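Local coordinates for cell wall surface anchor family protein (Streptococcus pneumoniae, PDB 4OQ1) that is an ancillary pilin that probably fastens the pilus to the pneumococcal cell wall, at residues A180-S192 against L200-P214. The protein carries 3 engineered substitutions. Residues are numbered along the deposited sequence; the frame is centred on the assembly and turned at random.
Engineered in segment 180-192: Ala180 (natural residue Lys), Ala181 (natural residue Glu).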
ATOM      1  N   ALA A 180      -1.655  -7.482  11.844  1.00 22.37           N
ATOM      2  CA  ALA A 180      -2.723  -7.250  10.924  1.00 21.31           C
ATOM      3  C   ALA A 180      -2.200  -6.569   9.726  1.00 20.65           C
ATOM      4  O   ALA A 180      -1.263  -5.720   9.829  1.00 20.50           O
ATOM      5  CB  ALA A 180      -3.721  -6.308  11.557  1.00 21.28           C
ATOM      6  N   ALA A 181      -2.861  -6.836   8.605  1.00 23.32           N
ATOM      7  CA  ALA A 181      -2.695  -5.972   7.433  1.00 21.58           C
ATOM      8  C   ALA A 181      -3.425  -4.660   7.698  1.00 22.36           C
ATOM      9  O   ALA A 181      -4.600  -4.618   8.129  1.00 20.98           O
ATOM     10  CB  ALA A 181      -3.174  -6.667   6.150  1.00 23.77           C
ATOM     11  N   VAL A 182      -2.745  -3.555   7.390  1.00 21.93           N
ATOM     12  CA  VAL A 182      -3.227  -2.259   7.741  1.00 19.69           C
ATOM     13  C   VAL A 182      -4.154  -1.778   6.684  1.00 18.82           C
ATOM     14  O   VAL A 182      -3.814  -1.799   5.536  1.00 19.21           O
ATOM     15  CB  VAL A 182      -2.058  -1.240   7.853  1.00 20.31           C
ATOM     16  CG1 VAL A 182      -2.578   0.141   8.106  1.00 21.27           C
ATOM     17  CG2 VAL A 182      -1.127  -1.645   9.024  1.00 17.35           C
ATOM     18  N   PRO A 183      -5.342  -1.306   7.077  1.00 17.96           N
ATOM     19  CA  PRO A 183      -6.246  -0.712   6.068  1.00 16.77           C
ATOM     20  C   PRO A 183      -5.855   0.623   5.522  1.00 15.46           C
ATOM     21  O   PRO A 183      -5.523   1.491   6.330  1.00 19.76           O
ATOM     22  CB  PRO A 183      -7.526  -0.597   6.834  1.00 19.47           C
ATOM     23  CG  PRO A 183      -7.135  -0.454   8.247  1.00 20.73           C
ATOM     24  CD  PRO A 183      -5.920  -1.253   8.428  1.00 20.34           C
ATOM     25  N   LEU A 184      -6.093   0.861   4.237  1.00 18.37           N
ATOM     26  CA  LEU A 184      -5.614   2.065   3.544  1.00 17.28           C
ATOM     27  C   LEU A 184      -6.590   2.534   2.523  1.00 23.73           C
ATOM     28  O   LEU A 184      -7.357   1.722   1.962  1.00 24.49           O
ATOM     29  CB  LEU A 184      -4.323   1.768   2.820  1.00 18.80           C
ATOM     30  CG  LEU A 184      -3.153   1.347   3.717  1.00 20.48           C
ATOM     31  CD1 LEU A 184      -1.965   0.882   2.877  1.00 22.55           C
ATOM     32  CD2 LEU A 184      -2.668   2.440   4.662  1.00 19.44           C
ATOM     33  N   ILE A 185      -6.529   3.832   2.230  1.00 22.34           N
ATOM     34  CA  ILE A 185      -7.390   4.428   1.201  1.00 26.45           C
ATOM     35  C   ILE A 185      -6.501   5.398   0.503  1.00 28.17           C
ATOM     36  O   ILE A 185      -5.576   5.922   1.080  1.00 32.90           O
ATOM     37  CB  ILE A 185      -8.634   5.206   1.758  1.00 34.95           C
ATOM     38  CG1 ILE A 185      -8.221   6.296   2.755  1.00 35.08           C
ATOM     39  CG2 ILE A 185      -9.663   4.266   2.365  1.00 41.94           C
ATOM     40  CD1 ILE A 185      -9.329   7.269   3.131  1.00 41.37           C
ATOM     41  N   GLY A 186      -6.739   5.591  -0.773  1.00 31.27           N
ATOM     42  CA  GLY A 186      -6.027   6.570  -1.492  1.00 33.77           C
ATOM     43  C   GLY A 186      -4.637   6.043  -1.625  1.00 34.54           C
ATOM     44  O   GLY A 186      -4.414   4.826  -1.614  1.00 34.82           O
ATOM     45  N   GLU A 187      -3.692   6.967  -1.660  1.00 30.87           N
ATOM     46  CA  GLU A 187      -2.355   6.655  -1.992  1.00 30.36           C
ATOM     47  C   GLU A 187      -1.482   7.631  -1.232  1.00 33.12           C
ATOM     48  O   GLU A 187      -1.067   8.664  -1.787  1.00 30.22           O
ATOM     49  CB  GLU A 187      -2.182   6.863  -3.495  1.00 38.41           C
ATOM     50  CG  GLU A 187      -0.838   6.593  -4.125  1.00 41.30           C
ATOM     51  CD  GLU A 187      -0.878   6.901  -5.645  1.00 55.49           C
ATOM     52  OE1 GLU A 187      -1.200   8.045  -6.055  1.00 52.95           O
ATOM     53  OE2 GLU A 187      -0.583   5.993  -6.443  1.00 56.69           O
ATOM     54  N   TYR A 188      -1.153   7.347   0.014  1.00 28.90           N
ATOM     55  CA  TYR A 188      -1.664   6.252   0.826  1.00 26.86           C
ATOM     56  C   TYR A 188      -1.930   6.832   2.208  1.00 23.48           C
ATOM     57  O   TYR A 188      -1.074   7.510   2.704  1.00 25.46           O
ATOM     58  CB  TYR A 188      -0.576   5.202   0.971  1.00 24.48           C
ATOM     59  CG  TYR A 188      -0.116   4.528  -0.297  1.00 25.95           C
ATOM     60  CD1 TYR A 188      -0.915   3.542  -0.952  1.00 25.56           C
ATOM     61  CD2 TYR A 188       1.109   4.865  -0.876  1.00 28.97           C
ATOM     62  CE1 TYR A 188      -0.470   2.900  -2.111  1.00 23.86           C
ATOM     63  CE2 TYR A 188       1.561   4.229  -2.048  1.00 31.97           C
ATOM     64  CZ  TYR A 188       0.795   3.232  -2.647  1.00 28.54           C
ATOM     65  OH  TYR A 188       1.287   2.615  -3.768  1.00 26.92           O
ATOM     66  N   ARG A 189      -3.048   6.493   2.854  1.00 22.75           N
ATOM     67  CA  ARG A 189      -3.513   7.093   4.061  1.00 21.84           C
ATOM     68  C   ARG A 189      -4.249   6.011   4.770  1.00 21.75           C
ATOM     69  O   ARG A 189      -5.004   5.279   4.155  1.00 19.28           O
ATOM     70  CB  ARG A 189      -4.454   8.272   3.810  1.00 31.15           C
ATOM     71  CG  ARG A 189      -3.763   9.282   2.877  1.00 37.26           C
ATOM     72  CD  ARG A 189      -4.534  10.537   2.558  1.00 46.27           C
ATOM     73  NE  ARG A 189      -5.243  10.287   1.330  1.00 52.53           N
ATOM     74  CZ  ARG A 189      -6.529   9.973   1.239  1.00 52.86           C
ATOM     75  NH1 ARG A 189      -7.320   9.919   2.319  1.00 51.17           N
ATOM     76  NH2 ARG A 189      -7.016   9.736   0.028  1.00 54.56           N
ATOM     77  N   TYR A 190      -4.021   5.889   6.051  1.00 20.68           N
ATOM     78  CA  TYR A 190      -4.737   4.957   6.848  1.00 19.94           C
ATOM     79  C   TYR A 190      -6.203   5.344   6.918  1.00 25.11           C
ATOM     80  O   TYR A 190      -6.535   6.516   7.021  1.00 20.03           O
ATOM     81  CB  TYR A 190      -4.128   4.968   8.278  1.00 21.45           C
ATOM     82  CG  TYR A 190      -4.847   4.191   9.276  1.00 22.39           C
ATOM     83  CD1 TYR A 190      -4.538   2.850   9.508  1.00 20.66           C
ATOM     84  CD2 TYR A 190      -5.832   4.752  10.042  1.00 26.12           C
ATOM     85  CE1 TYR A 190      -5.185   2.084  10.393  1.00 22.30           C
ATOM     86  CE2 TYR A 190      -6.504   3.969  10.982  1.00 22.28           C
ATOM     87  CZ  TYR A 190      -6.138   2.671  11.182  1.00 23.16           C
ATOM     88  OH  TYR A 190      -6.772   1.913  12.072  1.00 21.50           O
ATOM     89  N   SER A 191      -7.069   4.355   6.892  1.00 25.07           N
ATOM     90  CA  SER A 191      -8.443   4.560   7.265  1.00 28.63           C
ATOM     91  C   SER A 191      -8.912   3.278   7.828  1.00 26.39           C
ATOM     92  O   SER A 191      -8.763   2.239   7.194  1.00 24.15           O
ATOM     93  CB  SER A 191      -9.311   4.922   6.057  1.00 27.72           C
ATOM     94  OG  SER A 191     -10.680   4.614   6.281  1.00 30.08           O
ATOM     95  N   SER A 192      -9.527   3.326   8.988  1.00 27.10           N
ATOM     96  CA  SER A 192      -9.842   2.070   9.688  1.00 30.01           C
ATOM     97  C   SER A 192     -10.937   1.204   8.992  1.00 28.32           C
ATOM     98  O   SER A 192     -11.098   0.047   9.345  1.00 34.80           O
ATOM     99  CB  SER A 192     -10.207   2.290  11.156  1.00 31.90           C
ATOM    100  OG  SER A 192     -11.311   3.119  11.223  1.00 40.92           O
ATOM    101  N   LEU A 200       1.694  -1.874  -1.902  1.00 19.64           N
ATOM    102  CA  LEU A 200       2.114  -0.445  -2.060  1.00 19.66           C
ATOM    103  C   LEU A 200       3.357  -0.445  -2.937  1.00 20.77           C
ATOM    104  O   LEU A 200       4.290  -1.182  -2.687  1.00 19.85           O
ATOM    105  CB  LEU A 200       2.496   0.090  -0.646  1.00 21.14           C
ATOM    106  CG  LEU A 200       1.564   0.169   0.557  1.00 23.90           C
ATOM    107  CD1 LEU A 200       1.119  -1.160   1.155  1.00 28.06           C
ATOM    108  CD2 LEU A 200       2.120   0.943   1.726  1.00 27.85           C
ATOM    109  N   TYR A 201       3.482   0.466  -3.933  1.00 18.83           N
ATOM    110  CA  TYR A 201       4.580   0.425  -4.840  1.00 19.13           C
ATOM    111  C   TYR A 201       5.362   1.729  -4.800  1.00 18.11           C
ATOM    112  O   TYR A 201       4.767   2.795  -4.817  1.00 19.88           O
ATOM    113  CB  TYR A 201       4.065   0.260  -6.364  1.00 22.42           C
ATOM    114  CG  TYR A 201       3.454  -1.091  -6.601  1.00 21.85           C
ATOM    115  CD1 TYR A 201       2.112  -1.267  -6.423  1.00 23.50           C
ATOM    116  CD2 TYR A 201       4.232  -2.184  -6.911  1.00 25.11           C
ATOM    117  CE1 TYR A 201       1.522  -2.515  -6.571  1.00 24.84           C
ATOM    118  CE2 TYR A 201       3.686  -3.477  -7.028  1.00 24.13           C
ATOM    119  CZ  TYR A 201       2.330  -3.635  -6.939  1.00 26.54           C
ATOM    120  OH  TYR A 201       1.749  -4.901  -7.015  1.00 25.61           O
ATOM    121  N   THR A 202       6.660   1.604  -4.798  1.00 15.12           N
ATOM    122  CA  THR A 202       7.614   2.739  -4.921  1.00 16.36           C
ATOM    123  C   THR A 202       7.341   3.542  -6.130  1.00 18.22           C
ATOM    124  O   THR A 202       7.160   2.929  -7.199  1.00 18.36           O
ATOM    125  CB  THR A 202       9.099   2.367  -4.763  1.00 16.18           C
ATOM    126  OG1 THR A 202       9.642   1.455  -5.789  1.00 15.59           O
ATOM    127  CG2 THR A 202       9.318   1.760  -3.334  1.00 15.81           C
ATOM    128  N   ASP A 203       7.549   4.863  -6.001  1.00 20.69           N
ATOM    129  CA  ASP A 203       7.270   5.835  -7.092  1.00 27.47           C
ATOM    130  C   ASP A 203       8.551   6.103  -7.850  1.00 25.20           C
ATOM    131  O   ASP A 203       9.547   5.453  -7.627  1.00 22.45           O
ATOM    132  CB  ASP A 203       6.645   7.149  -6.584  1.00 28.24           C
ATOM    133  CG  ASP A 203       7.557   7.934  -5.628  1.00 26.62           C
ATOM    134  OD1 ASP A 203       8.758   7.682  -5.525  1.00 24.40           O
ATOM    135  OD2 ASP A 203       7.028   8.810  -4.921  1.00 31.58           O
ATOM    136  N   LYS A 204       8.574   7.060  -8.759  1.00 28.21           N
ATOM    137  CA  LYS A 204       9.782   7.255  -9.542  1.00 29.12           C
ATOM    138  C   LYS A 204      10.946   7.681  -8.688  1.00 27.20           C
ATOM    139  O   LYS A 204      12.079   7.645  -9.131  1.00 27.45           O
ATOM    140  CB  LYS A 204       9.585   8.253 -10.709  1.00 36.05           C
ATOM    141  CG  LYS A 204       9.503   9.697 -10.249  1.00 46.76           C
ATOM    142  CD  LYS A 204       9.530  10.704 -11.405  1.00 54.00           C
ATOM    143  CE  LYS A 204       9.037  12.076 -10.952  1.00 56.41           C
ATOM    144  NZ  LYS A 204       7.684  12.036 -10.304  1.00 53.72           N
ATOM    145  N   ASN A 205      10.688   8.217  -7.514  1.00 25.64           N
ATOM    146  CA  ASN A 205      11.774   8.519  -6.630  1.00 25.82           C
ATOM    147  C   ASN A 205      12.107   7.413  -5.669  1.00 22.80           C
ATOM    148  O   ASN A 205      12.779   7.609  -4.661  1.00 22.65           O
ATOM    149  CB  ASN A 205      11.519   9.814  -5.883  1.00 29.00           C
ATOM    150  CG  ASN A 205      11.317  10.977  -6.821  1.00 29.96           C
ATOM    151  OD1 ASN A 205      10.260  11.621  -6.845  1.00 38.84           O
ATOM    152  ND2 ASN A 205      12.265  11.219  -7.584  1.00 28.60           N
ATOM    153  N   GLY A 206      11.625   6.239  -5.939  1.00 23.35           N
ATOM    154  CA  GLY A 206      11.819   5.167  -4.979  1.00 21.42           C
ATOM    155  C   GLY A 206      11.041   5.259  -3.693  1.00 22.88           C
ATOM    156  O   GLY A 206      11.423   4.568  -2.713  1.00 19.09           O
ATOM    157  N   GLU A 207      10.001   6.117  -3.621  1.00 21.53           N
ATOM    158  CA  GLU A 207       9.458   6.474  -2.314  1.00 21.07           C
ATOM    159  C   GLU A 207       8.071   5.916  -2.127  1.00 21.18           C
ATOM    160  O   GLU A 207       7.324   5.803  -3.076  1.00 24.88           O
ATOM    161  CB  GLU A 207       9.493   7.965  -1.988  1.00 23.39           C
ATOM    162  CG  GLU A 207      10.873   8.530  -2.211  1.00 27.68           C
ATOM    163  CD  GLU A 207      11.042   9.988  -1.866  1.00 32.30           C
ATOM    164  OE1 GLU A 207      10.025  10.712  -1.885  1.00 33.15           O
ATOM    165  OE2 GLU A 207      12.220  10.397  -1.713  1.00 29.51           O
ATOM    166  N   ILE A 208       7.800   5.452  -0.916  1.00 18.12           N
ATOM    167  CA  ILE A 208       6.428   5.271  -0.474  1.00 18.42           C
ATOM    168  C   ILE A 208       6.147   6.187   0.727  1.00 17.43           C
ATOM    169  O   ILE A 208       6.896   6.198   1.735  1.00 19.57           O
ATOM    170  CB  ILE A 208       6.105   3.816  -0.137  1.00 18.34           C
ATOM    171  CG1 ILE A 208       6.214   2.916  -1.381  1.00 18.79           C
ATOM    172  CG2 ILE A 208       4.719   3.656   0.467  1.00 18.99           C
ATOM    173  CD1 ILE A 208       6.322   1.414  -1.025  1.00 16.06           C
ATOM    174  N   PHE A 209       5.031   6.862   0.673  1.00 18.90           N
ATOM    175  CA  PHE A 209       4.637   7.843   1.729  1.00 19.51           C
ATOM    176  C   PHE A 209       3.283   7.522   2.269  1.00 20.89           C
ATOM    177  O   PHE A 209       2.307   7.464   1.502  1.00 23.70           O
ATOM    178  CB  PHE A 209       4.672   9.280   1.145  1.00 22.57           C
ATOM    179  CG  PHE A 209       4.613  10.370   2.184  1.00 27.14           C
ATOM    180  CD1 PHE A 209       5.727  10.701   2.886  1.00 30.30           C
ATOM    181  CD2 PHE A 209       3.456  11.072   2.409  1.00 29.92           C
ATOM    182  CE1 PHE A 209       5.707  11.695   3.876  1.00 37.58           C
ATOM    183  CE2 PHE A 209       3.411  12.089   3.388  1.00 34.83           C
ATOM    184  CZ  PHE A 209       4.546  12.385   4.119  1.00 38.43           C
ATOM    185  N   VAL A 210       3.215   7.237   3.569  1.00 17.83           N
ATOM    186  CA  VAL A 210       1.965   6.862   4.235  1.00 18.30           C
ATOM    187  C   VAL A 210       1.682   7.805   5.376  1.00 20.71           C
ATOM    188  O   VAL A 210       2.505   7.930   6.326  1.00 19.51           O
ATOM    189  CB  VAL A 210       2.023   5.436   4.820  1.00 15.25           C
ATOM    190  CG1 VAL A 210       0.661   5.066   5.356  1.00 17.48           C
ATOM    191  CG2 VAL A 210       2.468   4.475   3.705  1.00 18.92           C
ATOM    192  N   THR A 211       0.490   8.390   5.364  1.00 21.10           N
ATOM    193  CA  THR A 211       0.019   9.258   6.456  1.00 20.79           C
ATOM    194  C   THR A 211      -1.082   8.666   7.332  1.00 24.43           C
ATOM    195  O   THR A 211      -1.822   7.791   6.907  1.00 21.90           O
ATOM    196  CB  THR A 211      -0.445  10.602   5.902  1.00 25.62           C
ATOM    197  OG1 THR A 211      -1.537  10.456   5.008  1.00 24.82           O
ATOM    198  CG2 THR A 211       0.628  11.242   5.149  1.00 23.03           C
ATOM    199  N   ASN A 212      -1.208   9.197   8.552  1.00 24.89           N
ATOM    200  CA  ASN A 212      -2.331   8.971   9.450  1.00 24.39           C
ATOM    201  C   ASN A 212      -2.390   7.609  10.083  1.00 22.62           C
ATOM    202  O   ASN A 212      -3.401   7.223  10.628  1.00 21.26           O
ATOM    203  CB  ASN A 212      -3.637   9.190   8.738  1.00 23.14           C
ATOM    204  CG  ASN A 212      -4.758   9.421   9.677  1.00 27.53           C
ATOM    205  OD1 ASN A 212      -4.712  10.353  10.451  1.00 29.17           O
ATOM    206  ND2 ASN A 212      -5.740   8.532   9.681  1.00 34.84           N
ATOM    207  N   LEU A 213      -1.319   6.839   9.959  1.00 23.35           N
ATOM    208  CA  LEU A 213      -1.220   5.658  10.717  1.00 21.04           C
ATOM    209  C   LEU A 213      -1.360   5.953  12.235  1.00 23.60           C
ATOM    210  O   LEU A 213      -0.764   6.891  12.702  1.00 22.31           O
ATOM    211  CB  LEU A 213       0.164   5.010  10.503  1.00 21.03           C
ATOM    212  CG  LEU A 213       0.369   4.376   9.102  1.00 19.40           C
ATOM    213  CD1 LEU A 213       1.817   3.946   8.988  1.00 17.10           C
ATOM    214  CD2 LEU A 213      -0.601   3.230   8.749  1.00 18.65           C
ATOM    215  N   PRO A 214      -2.110   5.131  12.994  1.00 23.13           N
ATOM    216  CA  PRO A 214      -2.066   5.290  14.431  1.00 24.66           C
ATOM    217  C   PRO A 214      -0.646   5.158  14.940  1.00 26.17           C
ATOM    218  O   PRO A 214       0.201   4.543  14.275  1.00 22.86           O
ATOM    219  CB  PRO A 214      -2.906   4.119  14.960  1.00 23.88           C
ATOM    220  CG  PRO A 214      -3.702   3.624  13.827  1.00 25.01           C
ATOM    221  CD  PRO A 214      -3.157   4.185  12.573  1.00 21.60           C
TER
HETATM  222  O   HOH W   1       0.617   9.520   1.072  1.00 32.36           O
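A parallel beta bridge between Arg189 and Thr211 joins the two sheets of a CnaB domain, illustrating how a sandwich can be closed along one edge. Strand 207-211 is outermost in its four-stranded sheet, whereas 189-190 belongs to the other sheet. Thr211 uses both backbone polar groups: its N donates to Tyr188 O (3.2 Å), and its O accepts from Tyr190 N at 3.0 Å. One step back the strands part, and water 1 fills in, accepting from Tyr188 N and donating to Phe209 O.

A tyrosine flanks each end of the bridge. With CG anti to its carbonyl carbon (chi1 -63°), Tyr188 sends its ring away from the bonded C=O and along 200-214 to Leu200. There its OH accepts a nearly straight bond from Tyr201 N (3.1 Å, 167° at the hydrogen). Leu200 lies over one face of the ring, its CG displaced toward the rim, Glu187 CG lies 3.9 Å above the centre of the other, and Phe209 O lies at the edge. The peptide bond between Glu187 and Tyr188 is cis. Tyr190 instead meets Pro214, whose CD sits squarely over the ring centre in a CH-pi contact (3.4 Å to the centroid), while Val182 CG1 lies at the ring's edge.

Beneath the bridge aliphatic side chains meet, backed by Tyr218 and Phe220 of strand 216-224. Val182 CG1 meets Leu213 CD2 at 3.7 Å, the two side chains roughly perpendicular, and Leu184 reaches Leu200 and Val210 through its separate methyls. On the outer side, the stem of Arg189 runs beside Thr211, CG 3.3 Å from OG1, before its guanidinium forms a salt bridge with Glu39 of helix 37-42. Two sheets stitched at an edge around an apolar filling are in keeping with the prealbumin-like, reverse-immunoglobulin sandwich of CnaB pilin domains.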